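Local atomic coordinates of uncharacterized protein (Legionella longbeachae NSW150, PDB entry 4JZA), a protein that probably removes the 3-phosphate from phosphoinositide lipids, and is thought to let Legionella interfere with lipid metabolism in its host cell. Residues 60-65 with 321-326; 201-206 with 219-224. All coordinates share one frame; numbering follows the deposited sequence.

Contact 1 of 2, residues 60-65 with 321-326; sequences IDAYPF and LEHVLK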
ATOM      1  N   ILE A  60       5.505  -6.596  13.643  1.00 48.36           N
ATOM      2  CA  ILE A  60       5.719  -6.879  15.050  1.00 51.73           C
ATOM      3  C   ILE A  60       7.133  -6.514  15.486  1.00 52.27           C
ATOM      4  O   ILE A  60       7.335  -6.073  16.621  1.00 53.48           O
ATOM      5  CB  ILE A  60       5.316  -8.320  15.427  1.00 53.14           C
ATOM      6  CG1 ILE A  60       5.119  -8.433  16.938  1.00 58.88           C
ATOM      7  CG2 ILE A  60       6.321  -9.331  14.926  1.00 52.11           C
ATOM      8  CD1 ILE A  60       4.237  -9.602  17.352  1.00 63.85           C
ATOM      9  N   ASP A  61       8.093  -6.673  14.586  1.00 48.57           N
ATOM     10  CA  ASP A  61       9.463  -6.273  14.851  1.00 46.23           C
ATOM     11  C   ASP A  61       9.617  -4.728  14.780  1.00 47.36           C
ATOM     12  O   ASP A  61      10.471  -4.175  15.412  1.00 46.38           O
ATOM     13  CB  ASP A  61      10.438  -6.970  13.868  1.00 47.48           C
ATOM     14  CG  ASP A  61      10.520  -8.510  14.071  1.00 48.49           C
ATOM     15  OD1 ASP A  61      10.024  -9.014  15.098  1.00 48.24           O
ATOM     16  OD2 ASP A  61      11.057  -9.220  13.197  1.00 46.45           O
ATOM     17  N   ALA A  62       8.791  -4.014  14.031  1.00 49.89           N
ATOM     18  CA  ALA A  62       9.029  -2.575  13.790  1.00 44.29           C
ATOM     19  C   ALA A  62       8.160  -1.679  14.632  1.00 45.58           C
ATOM     20  O   ALA A  62       8.587  -0.609  15.018  1.00 45.86           O
ATOM     21  CB  ALA A  62       8.779  -2.258  12.337  1.00 43.19           C
ATOM     22  N   TYR A  63       6.925  -2.101  14.894  1.00 48.37           N
ATOM     23  CA  TYR A  63       5.955  -1.213  15.494  1.00 52.65           C
ATOM     24  C   TYR A  63       5.633  -1.655  16.946  1.00 56.36           C
ATOM     25  O   TYR A  63       5.050  -2.719  17.169  1.00 53.12           O
ATOM     26  CB  TYR A  63       4.727  -1.072  14.571  1.00 48.84           C
ATOM     27  CG  TYR A  63       3.772   0.062  14.906  1.00 49.21           C
ATOM     28  CD1 TYR A  63       4.241   1.326  15.259  1.00 49.92           C
ATOM     29  CD2 TYR A  63       2.382  -0.122  14.858  1.00 54.28           C
ATOM     30  CE1 TYR A  63       3.371   2.360  15.596  1.00 51.32           C
ATOM     31  CE2 TYR A  63       1.486   0.921  15.196  1.00 53.36           C
ATOM     32  CZ  TYR A  63       1.995   2.158  15.564  1.00 52.67           C
ATOM     33  OH  TYR A  63       1.184   3.223  15.896  1.00 46.05           O
ATOM     34  N   PRO A  64       6.039  -0.823  17.944  1.00 64.89           N
ATOM     35  CA  PRO A  64       5.687  -1.122  19.335  1.00 68.12           C
ATOM     36  C   PRO A  64       4.189  -1.098  19.622  1.00 66.49           C
ATOM     37  O   PRO A  64       3.488  -0.158  19.222  1.00 75.99           O
ATOM     38  CB  PRO A  64       6.353   0.022  20.121  1.00 68.37           C
ATOM     39  CG  PRO A  64       6.408   1.151  19.156  1.00 68.06           C
ATOM     40  CD  PRO A  64       6.775   0.461  17.865  1.00 64.36           C
ATOM     41  N   PHE A  65       3.719  -2.116  20.335  1.00 67.35           N
ATOM     42  CA  PHE A  65       2.384  -2.127  20.918  1.00 67.26           C
ATOM     43  C   PHE A  65       2.554  -1.961  22.411  1.00 69.06           C
ATOM     44  O   PHE A  65       3.405  -2.611  23.003  1.00 71.91           O
ATOM     45  CB  PHE A  65       1.656  -3.425  20.602  1.00 67.85           C
ATOM     46  CG  PHE A  65       2.372  -4.665  21.048  1.00 70.90           C
ATOM     47  CD1 PHE A  65       3.443  -5.172  20.325  1.00 76.23           C
ATOM     48  CD2 PHE A  65       1.934  -5.359  22.144  1.00 76.36           C
ATOM     49  CE1 PHE A  65       4.083  -6.333  20.721  1.00 82.31           C
ATOM     50  CE2 PHE A  65       2.557  -6.529  22.536  1.00 83.24           C
ATOM     51  CZ  PHE A  65       3.636  -7.015  21.829  1.00 84.69           C
ATOM     52  N   LEU A 321       9.766   3.109   8.590  1.00 39.64           N
ATOM     53  CA  LEU A 321      10.954   3.660   7.932  1.00 43.71           C
ATOM     54  C   LEU A 321      12.186   3.386   8.777  1.00 44.66           C
ATOM     55  O   LEU A 321      13.201   2.894   8.274  1.00 40.81           O
ATOM     56  CB  LEU A 321      10.805   5.171   7.674  1.00 43.68           C
ATOM     57  CG  LEU A 321      11.915   5.898   6.920  1.00 44.22           C
ATOM     58  CD1 LEU A 321      12.175   5.235   5.596  1.00 43.06           C
ATOM     59  CD2 LEU A 321      11.487   7.358   6.698  1.00 46.41           C
ATOM     60  N   GLU A 322      12.056   3.727  10.062  1.00 47.41           N
ATOM     61  CA  GLU A 322      13.086   3.504  11.047  1.00 48.85           C
ATOM     62  C   GLU A 322      13.592   2.063  10.986  1.00 47.91           C
ATOM     63  O   GLU A 322      14.783   1.823  10.992  1.00 50.50           O
ATOM     64  CB  GLU A 322      12.568   3.832  12.454  1.00 52.77           C
ATOM     65  CG  GLU A 322      13.418   3.301  13.617  1.00 52.65           C
ATOM     66  CD  GLU A 322      12.817   3.586  14.993  1.00 51.79           C
ATOM     67  OE1 GLU A 322      13.353   3.102  16.006  1.00 49.23           O
ATOM     68  OE2 GLU A 322      11.799   4.298  15.082  1.00 51.18           O
ATOM     69  N   HIS A 323      12.703   1.102  10.895  1.00 44.13           N
ATOM     70  CA  HIS A 323      13.138  -0.269  11.009  1.00 42.80           C
ATOM     71  C   HIS A 323      13.970  -0.734   9.818  1.00 43.54           C
ATOM     72  O   HIS A 323      14.847  -1.571   9.966  1.00 43.98           O
ATOM     73  CB  HIS A 323      11.940  -1.166  11.151  1.00 41.46           C
ATOM     74  CG  HIS A 323      12.294  -2.592  11.421  1.00 43.83           C
ATOM     75  ND1 HIS A 323      12.766  -3.025  12.645  1.00 45.38           N
ATOM     76  CD2 HIS A 323      12.221  -3.696  10.635  1.00 43.00           C
ATOM     77  CE1 HIS A 323      12.968  -4.333  12.603  1.00 44.36           C
ATOM     78  NE2 HIS A 323      12.632  -4.766  11.399  1.00 44.87           N
ATOM     79  N   VAL A 324      13.668  -0.207   8.640  1.00 42.53           N
ATOM     80  CA  VAL A 324      14.428  -0.501   7.425  1.00 40.45           C
ATOM     81  C   VAL A 324      15.744   0.223   7.433  1.00 43.38           C
ATOM     82  O   VAL A 324      16.729  -0.388   7.039  1.00 46.87           O
ATOM     83  CB  VAL A 324      13.681  -0.074   6.153  1.00 40.37           C
ATOM     84  CG1 VAL A 324      14.555  -0.187   4.940  1.00 43.42           C
ATOM     85  CG2 VAL A 324      12.482  -0.958   5.925  1.00 41.29           C
ATOM     86  N   LEU A 325      15.760   1.506   7.860  1.00 44.54           N
ATOM     87  CA  LEU A 325      16.982   2.331   7.897  1.00 43.80           C
ATOM     88  C   LEU A 325      17.962   1.756   8.879  1.00 47.00           C
ATOM     89  O   LEU A 325      19.177   1.788   8.703  1.00 52.87           O
ATOM     90  CB  LEU A 325      16.688   3.779   8.275  1.00 42.21           C
ATOM     91  CG  LEU A 325      16.121   4.657   7.166  1.00 44.93           C
ATOM     92  CD1 LEU A 325      15.736   6.037   7.676  1.00 48.43           C
ATOM     93  CD2 LEU A 325      17.121   4.856   6.078  1.00 45.27           C
ATOM     94  N   LYS A 326      17.416   1.266   9.965  1.00 51.93           N
ATOM     95  CA  LYS A 326      18.222   0.719  11.050  1.00 51.21           C
ATOM     96  C   LYS A 326      18.988  -0.564  10.575  1.00 50.69           C
ATOM     97  O   LYS A 326      19.975  -0.980  11.174  1.00 46.14           O
ATOM     98  CB  LYS A 326      17.301   0.451  12.235  1.00 50.30           C
ATOM     99  CG  LYS A 326      17.879   0.625  13.605  1.00 58.32           C
ATOM    100  CD  LYS A 326      16.836   0.287  14.672  1.00 60.26           C
ATOM    101  CE  LYS A 326      16.167   1.538  15.201  1.00 65.32           C
ATOM    102  NZ  LYS A 326      15.384   1.216  16.428  1.00 67.42           N
TER
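Ala62 and His323 meet where helix 41-62 ends beside the last turns of helix 315-325. The tight part is small: the methyl CB of Ala62 sits against the base of the histidine, 3.5 Å from CB of His323 and 3.6 Å from its CG, while the CA of Ala62 lies over one face of the imidazole. With CG anti to the backbone N (chi1 -174°), the ring of His323 reaches across to the final turn of the other helix and lies alongside its backbone.

Around the exposed Asp61 the fit becomes looser. Here CB of Asp61 stands 3.9 Å from CE1 of His323, and the Asp61 carbonyl oxygen comes obliquely to the ring. The carboxylate turns elsewhere: OD2 of Asp61 stays 5.1 Å from NE2 of His323, and OD1 forms a salt bridge with Lys78. Within 321-326, Glu322 forms a salt bridge with Lys326 through OE1, and through its other oxygen one with Lys188.

Phe58, a turn earlier in helix 41-62, meets the His323 ring edge-to-face. Phe320 also packs on Ala62, and helix 122-140 receives Leu321 and Val324, tying helix 315-325 into the neighbouring helices.

Contact 2 of 2, residues 201-206 with 219-224; sequences HAYFCN and RDFNNF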
ATOM      1  N   HIS A 201       2.147  25.100  10.009  1.00 59.03           N
ATOM      2  CA  HIS A 201       3.026  23.977   9.645  1.00 54.46           C
ATOM      3  C   HIS A 201       4.217  24.493   8.845  1.00 52.92           C
ATOM      4  O   HIS A 201       5.358  24.054   9.088  1.00 51.66           O
ATOM      5  CB  HIS A 201       2.268  22.922   8.813  1.00 54.83           C
ATOM      6  CG  HIS A 201       2.841  21.530   8.890  1.00 54.19           C
ATOM      7  ND1 HIS A 201       2.696  20.721   9.996  1.00 55.32           N
ATOM      8  CD2 HIS A 201       3.522  20.792   7.986  1.00 52.10           C
ATOM      9  CE1 HIS A 201       3.255  19.544   9.771  1.00 51.32           C
ATOM     10  NE2 HIS A 201       3.778  19.569   8.563  1.00 50.77           N
ATOM     11  N   ALA A 202       3.982  25.418   7.916  1.00 47.45           N
ATOM     12  CA  ALA A 202       5.094  25.951   7.174  1.00 52.59           C
ATOM     13  C   ALA A 202       6.048  26.729   8.098  1.00 58.48           C
ATOM     14  O   ALA A 202       7.295  26.654   7.931  1.00 57.93           O
ATOM     15  CB  ALA A 202       4.630  26.833   6.041  1.00 55.76           C
ATOM     16  N   TYR A 203       5.479  27.465   9.063  1.00 58.38           N
ATOM     17  CA  TYR A 203       6.298  28.281   9.974  1.00 56.27           C
ATOM     18  C   TYR A 203       7.334  27.408  10.668  1.00 53.39           C
ATOM     19  O   TYR A 203       8.515  27.624  10.520  1.00 53.89           O
ATOM     20  CB  TYR A 203       5.443  29.032  11.010  1.00 55.60           C
ATOM     21  CG  TYR A 203       6.236  29.974  11.898  1.00 54.93           C
ATOM     22  CD1 TYR A 203       6.593  31.220  11.438  1.00 58.90           C
ATOM     23  CD2 TYR A 203       6.611  29.638  13.159  1.00 55.05           C
ATOM     24  CE1 TYR A 203       7.306  32.109  12.199  1.00 62.29           C
ATOM     25  CE2 TYR A 203       7.349  30.518  13.936  1.00 61.40           C
ATOM     26  CZ  TYR A 203       7.686  31.766  13.452  1.00 64.27           C
ATOM     27  OH  TYR A 203       8.434  32.692  14.169  1.00 64.36           O
ATOM     28  N   PHE A 204       6.887  26.393  11.377  1.00 52.52           N
ATOM     29  CA  PHE A 204       7.791  25.593  12.187  1.00 52.39           C
ATOM     30  C   PHE A 204       8.682  24.701  11.340  1.00 53.83           C
ATOM     31  O   PHE A 204       9.834  24.469  11.679  1.00 58.14           O
ATOM     32  CB  PHE A 204       7.002  24.739  13.197  1.00 52.76           C
ATOM     33  CG  PHE A 204       6.380  25.526  14.319  1.00 52.62           C
ATOM     34  CD1 PHE A 204       7.161  26.046  15.340  1.00 56.34           C
ATOM     35  CD2 PHE A 204       5.009  25.738  14.371  1.00 52.79           C
ATOM     36  CE1 PHE A 204       6.579  26.776  16.376  1.00 55.98           C
ATOM     37  CE2 PHE A 204       4.421  26.451  15.408  1.00 51.79           C
ATOM     38  CZ  PHE A 204       5.204  26.973  16.407  1.00 54.02           C
ATOM     39  N   CYS A 205       8.168  24.178  10.238  1.00 58.86           N
ATOM     40  CA  CYS A 205       8.987  23.250   9.426  1.00 60.12           C
ATOM     41  C   CYS A 205      10.062  23.983   8.641  1.00 59.80           C
ATOM     42  O   CYS A 205      11.027  23.373   8.235  1.00 62.81           O
ATOM     43  CB  CYS A 205       8.132  22.355   8.493  1.00 54.73           C
ATOM     44  SG  CYS A 205       7.114  21.158   9.400  0.88 51.42           S
ATOM     45  N   ASN A 206       9.919  25.290   8.451  1.00 62.32           N
ATOM     46  CA  ASN A 206      10.953  26.065   7.741  1.00 61.30           C
ATOM     47  C   ASN A 206      11.784  26.974   8.620  1.00 58.71           C
ATOM     48  O   ASN A 206      12.689  27.653   8.135  1.00 57.46           O
ATOM     49  CB  ASN A 206      10.314  26.860   6.631  1.00 61.01           C
ATOM     50  CG  ASN A 206       9.754  25.956   5.563  1.00 63.74           C
ATOM     51  OD1 ASN A 206      10.502  25.411   4.776  1.00 59.94           O
ATOM     52  ND2 ASN A 206       8.445  25.753   5.570  1.00 63.33           N
ATOM     53  N   ARG A 219       9.509  36.176  19.913  1.00 65.33           N
ATOM     54  CA  ARG A 219      10.064  37.446  19.463  1.00 73.94           C
ATOM     55  C   ARG A 219      10.079  37.472  17.943  1.00 73.62           C
ATOM     56  O   ARG A 219       9.609  38.438  17.340  1.00 71.99           O
ATOM     57  CB  ARG A 219      11.457  37.762  20.087  1.00 83.48           C
ATOM     58  CG  ARG A 219      11.393  38.586  21.397  1.00 97.59           C
ATOM     59  CD  ARG A 219      12.769  39.003  21.955  1.00103.73           C
ATOM     60  NE  ARG A 219      13.798  38.989  20.908  1.00104.90           N
ATOM     61  CZ  ARG A 219      14.787  38.096  20.785  1.00 99.16           C
ATOM     62  NH1 ARG A 219      14.976  37.112  21.668  1.00 93.89           N
ATOM     63  NH2 ARG A 219      15.624  38.199  19.761  1.00 92.52           N
ATOM     64  N   ASP A 220      10.587  36.406  17.316  1.00 73.65           N
ATOM     65  CA  ASP A 220      10.608  36.336  15.855  1.00 70.69           C
ATOM     66  C   ASP A 220       9.245  36.682  15.260  1.00 71.77           C
ATOM     67  O   ASP A 220       9.157  37.447  14.307  1.00 76.10           O
ATOM     68  CB  ASP A 220      11.010  34.937  15.379  1.00 70.80           C
ATOM     69  CG  ASP A 220      10.917  34.781  13.863  1.00 65.67           C
ATOM     70  OD1 ASP A 220       9.794  34.587  13.330  1.00 61.07           O
ATOM     71  OD2 ASP A 220      11.987  34.846  13.222  1.00 58.36           O
ATOM     72  N   PHE A 221       8.185  36.109  15.823  1.00 70.20           N
ATOM     73  CA  PHE A 221       6.870  36.312  15.266  1.00 67.08           C
ATOM     74  C   PHE A 221       6.333  37.717  15.514  1.00 70.64           C
ATOM     75  O   PHE A 221       5.705  38.300  14.621  1.00 69.41           O
ATOM     76  CB  PHE A 221       5.869  35.268  15.756  1.00 63.32           C
ATOM     77  CG  PHE A 221       4.585  35.318  14.997  1.00 59.62           C
ATOM     78  CD1 PHE A 221       4.593  35.170  13.638  1.00 57.22           C
ATOM     79  CD2 PHE A 221       3.397  35.589  15.621  1.00 60.62           C
ATOM     80  CE1 PHE A 221       3.433  35.270  12.913  1.00 60.74           C
ATOM     81  CE2 PHE A 221       2.224  35.692  14.900  1.00 59.46           C
ATOM     82  CZ  PHE A 221       2.240  35.538  13.543  1.00 59.09           C
ATOM     83  N   ASN A 222       6.603  38.271  16.698  1.00 73.09           N
ATOM     84  CA  ASN A 222       6.249  39.660  16.981  1.00 72.24           C
ATOM     85  C   ASN A 222       7.032  40.632  16.078  1.00 80.67           C
ATOM     86  O   ASN A 222       6.456  41.596  15.577  1.00 86.80           O
ATOM     87  CB  ASN A 222       6.455  39.995  18.460  1.00 71.84           C
ATOM     88  CG  ASN A 222       5.484  39.247  19.381  1.00 71.42           C
ATOM     89  OD1 ASN A 222       4.402  38.837  18.968  1.00 80.65           O
ATOM     90  ND2 ASN A 222       5.889  39.040  20.615  1.00 64.55           N
ATOM     91  N   ASN A 223       8.324  40.374  15.845  1.00 81.56           N
ATOM     92  CA  ASN A 223       9.132  41.199  14.918  1.00 83.22           C
ATOM     93  C   ASN A 223       8.590  41.175  13.510  1.00 88.19           C
ATOM     94  O   ASN A 223       8.790  42.126  12.735  1.00 99.79           O
ATOM     95  CB  ASN A 223      10.601  40.741  14.870  1.00 76.05           C
ATOM     96  CG  ASN A 223      11.341  41.089  16.131  1.00 69.67           C
ATOM     97  OD1 ASN A 223      10.815  41.796  16.975  1.00 64.56           O
ATOM     98  ND2 ASN A 223      12.553  40.588  16.272  1.00 66.48           N
ATOM     99  N   PHE A 224       7.972  40.057  13.161  1.00 85.52           N
ATOM    100  CA  PHE A 224       7.307  39.941  11.888  1.00 84.74           C
ATOM    101  C   PHE A 224       6.050  40.807  11.838  1.00 84.01           C
ATOM    102  O   PHE A 224       5.774  41.447  10.828  1.00 87.61           O
ATOM    103  CB  PHE A 224       6.937  38.486  11.577  1.00 80.91           C
ATOM    104  CG  PHE A 224       6.141  38.361  10.327  1.00 76.75           C
ATOM    105  CD1 PHE A 224       6.733  38.655   9.096  1.00 80.47           C
ATOM    106  CD2 PHE A 224       4.803  38.089  10.379  1.00 70.96           C
ATOM    107  CE1 PHE A 224       6.004  38.614   7.940  1.00 76.76           C
ATOM    108  CE2 PHE A 224       4.066  38.058   9.229  1.00 71.30           C
ATOM    109  CZ  PHE A 224       4.669  38.322   8.009  1.00 74.08           C
TER
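Tyr203 spans the gap between helices 198-206 and 214-234; in these segments the nearest CA atoms, those of Tyr203 and Phe221, are 9.6 Å apart. The polar link is a hydrogen bond of 2.5 Å from Tyr203 OH to Asp220 OD1. The accepting oxygen lies at the edge of the phenol, near its plane, and the carboxylate is turned 64° from the ring. Both side chains leave their helices with CG anti to the backbone N (chi1 -175° for Tyr203) and approach from opposite directions, which lets them bridge the gap together. The other carboxylate oxygen, OD2, bonds to His262 NE2, so the two oxygens of Asp220 have separate partners, on helices 198-206 and 261-270.

The aromatic interaction is a T-shaped pair in which Phe221 turns its edge toward the face of Tyr203, with centroids 6.0 Å apart and planes at 79°. Their nearest ring carbons, CE1 of Tyr203 and CD1 of Phe221, are 4.3 Å apart, and CB of Phe221 lies 4.0 Å from the tyrosine OH.

Within the helical surroundings of the insertion domain, Phe284 of helix 274-288 meets both rings edge-to-face. Helix 261-270 brings His262 and Met266 against Tyr203, so three helices besides its own contribute to the surroundings of this tyrosine.

In the fold
Contact 2 is nested along the chain inside the loop that contact 1 closes. The centres of the contacts lie about 33 Å apart, their nearest atoms about 15 Å, and the two do not touch. Contact 1 joins helices distant in sequence, its centre about 17 Å from the centre of the chain, whereas contact 2 links near neighbours within the insertion domain, its centre about 35 Å from that of the chain. After helix 41-62 the chain passes through further helices and two strands of the mixed sheet, then the more peripheral helices 198-206 and 214-234 of contact 2, before helix 315-325 comes back beside helix 41-62.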